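Starch synthase I (Hordeum vulgare, PDB 4HLN) is a plant starch synthase, a two-domain enzyme of the glycosyltransferase family, with a group 1 family region in its C-terminal half. Local coordinates at residues A[588-591]-A[596-599]. Numbering follows the deposited sequence.
With GLC (alpha-D-glucopyranose), chain B.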
loop_
_atom_site.group_PDB
_atom_site.type_symbol
_atom_site.label_atom_id
_atom_site.label_comp_id
_atom_site.label_asym_id
_atom_site.label_seq_id
_atom_site.Cartn_x
_atom_site.Cartn_y
_atom_site.Cartn_z
ATOM N N SER A 588 26.988 8.844 11.311
ATOM C CA SER A 588 27.982 9.908 11.259
ATOM C C SER A 588 27.310 11.260 11.396
ATOM O O SER A 588 27.654 12.055 12.269
ATOM C CB SER A 588 28.748 9.851 9.942
ATOM O OG SER A 588 29.470 8.636 9.847
ATOM N N THR A 589 26.345 11.512 10.524
ATOM C CA THR A 589 25.553 12.728 10.580
ATOM C C THR A 589 24.999 12.992 11.982
ATOM O O THR A 589 24.952 14.134 12.442
ATOM C CB THR A 589 24.388 12.613 9.614
ATOM O OG1 THR A 589 24.874 12.136 8.350
ATOM C CG2 THR A 589 23.687 13.961 9.445
ATOM N N PHE A 590 24.580 11.928 12.657
ATOM C CA PHE A 590 23.992 12.049 13.979
ATOM C C PHE A 590 25.014 12.558 14.984
ATOM O O PHE A 590 24.704 13.416 15.813
ATOM C CB PHE A 590 23.415 10.708 14.443
ATOM C CG PHE A 590 23.020 10.688 15.898
ATOM C CD1 PHE A 590 21.890 11.374 16.340
ATOM C CD2 PHE A 590 23.773 9.988 16.826
ATOM C CE1 PHE A 590 21.527 11.362 17.684
ATOM C CE2 PHE A 590 23.414 9.973 18.163
ATOM C CZ PHE A 590 22.292 10.663 18.594
ATOM N N ARG A 591 26.234 12.033 14.905
ATOM C CA ARG A 591 27.291 12.419 15.847
ATOM C C ARG A 591 27.954 13.760 15.514
ATOM O O ARG A 591 28.083 14.633 16.378
ATOM C CB ARG A 591 28.364 11.331 15.935
ATOM C CG ARG A 591 27.812 9.932 15.920
ATOM C CD ARG A 591 28.858 8.929 16.356
ATOM N NE ARG A 591 28.794 8.669 17.792
ATOM C CZ ARG A 591 28.673 7.454 18.323
ATOM N NH1 ARG A 591 28.609 6.384 17.525
ATOM N NH2 ARG A 591 28.624 7.312 19.648
ATOM N N SER A 596 22.551 19.619 11.483
ATOM C CA SER A 596 21.956 18.988 10.301
ATOM C C SER A 596 20.915 17.939 10.691
ATOM O O SER A 596 19.836 17.869 10.100
ATOM C CB SER A 596 23.031 18.340 9.426
ATOM O OG SER A 596 23.800 19.317 8.749
ATOM N N TRP A 597 21.255 17.116 11.677
ATOM C CA TRP A 597 20.329 16.123 12.198
ATOM C C TRP A 597 19.003 16.769 12.606
ATOM O O TRP A 597 17.930 16.375 12.125
ATOM C CB TRP A 597 20.946 15.388 13.384
ATOM C CG TRP A 597 20.207 14.140 13.724
ATOM C CD1 TRP A 597 19.312 13.960 14.742
ATOM C CD2 TRP A 597 20.284 12.894 13.032
ATOM N NE1 TRP A 597 18.830 12.669 14.726
ATOM C CE2 TRP A 597 19.411 11.997 13.685
ATOM C CE3 TRP A 597 20.998 12.450 11.917
ATOM C CZ2 TRP A 597 19.238 10.688 13.259
ATOM C CZ3 TRP A 597 20.827 11.144 11.496
ATOM C CH2 TRP A 597 19.956 10.279 12.166
ATOM N N GLU A 598 19.078 17.763 13.488
ATOM C CA GLU A 598 17.898 18.522 13.891
ATOM C C GLU A 598 17.027 18.911 12.698
ATOM O O GLU A 598 15.801 18.911 12.785
ATOM C CB GLU A 598 18.296 19.777 14.672
ATOM C CG GLU A 598 18.573 19.545 16.156
ATOM C CD GLU A 598 17.745 20.454 17.069
ATOM O OE1 GLU A 598 17.004 21.324 16.550
ATOM O OE2 GLU A 598 17.834 20.294 18.311
ATOM N N GLY A 599 17.656 19.251 11.582
ATOM C CA GLY A 599 16.907 19.631 10.402
ATOM C C GLY A 599 16.164 18.450 9.813
ATOM O O GLY A 599 14.998 18.573 9.425
HETATM C C1 GLC B . 27.915 16.947 6.065
HETATM C C2 GLC B . 26.956 17.933 6.732
HETATM C C3 GLC B . 26.796 19.239 5.951
HETATM C C4 GLC B . 28.137 19.887 5.600
HETATM C C5 GLC B . 29.291 18.879 5.462
HETATM C C6 GLC B . 30.542 19.526 6.052
HETATM O O2 GLC B . 25.715 17.310 6.964
HETATM O O3 GLC B . 26.084 20.151 6.754
HETATM O O4 GLC B . 28.060 20.667 4.400
HETATM O O5 GLC B . 29.164 17.606 6.093
HETATM O O6 GLC B . 31.195 18.625 6.924
#
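Phe-590 and Trp-597 bring the backbones of two consecutive helices closest together, CA to CA 5.8 Å, just either side of the short turn between helix 576-592 and helix 594-606. Trp-597 reaches across this corner with CG anti to its backbone N (chi1 -165°), which lays one face of the indole against Phe-590. The phenyl ring meets that face in an edge-to-face (T-shaped) stack, the planes standing at 74°. Its centroid lies 5.1 Å from that of the five-membered ring. The leading atom is Phe-590 CD1, within 3.7 Å of Trp-597 CE2. The six-membered ring is covered by the start of the same side chain, Phe-590 CB sitting 3.9 Å from its centroid and nearly on the ring normal in a CH-pi contact. Phe-590 thus spans both indole rings, methylene over one and ring edge over the other. Thr-589 approaches from a different direction, its CG2 methyl in the indole plane at the edge, 4.0 Å from Trp-597 CE3. That methyl also lies beside Ser-596, CG2 to CB 4.4 Å. The aromatic pair packs on one side of Thr-589 and Ser-596, whose hydroxyls belong to the glycan pocket: Ser-596 OG accepts a hydrogen bond from O2 of an alpha-D-glucopyranose at 3.3 Å and is also bonded to Glu-564, while Thr-589 OG1 is bonded to the Thr-585 carbonyl and more weakly to another alpha-D-glucopyranose. A cation-pi contact of Phe-590 with Lys-594 is a second link across the helix junction. Trp-569 of strand 569-571, an outermost strand of the six-stranded parallel sheet, packs against Thr-589 and Trp-597, while Phe-590 rests on Pro-441 and Asp-516, which lead into strands 442-446 and 517-520 of that sheet.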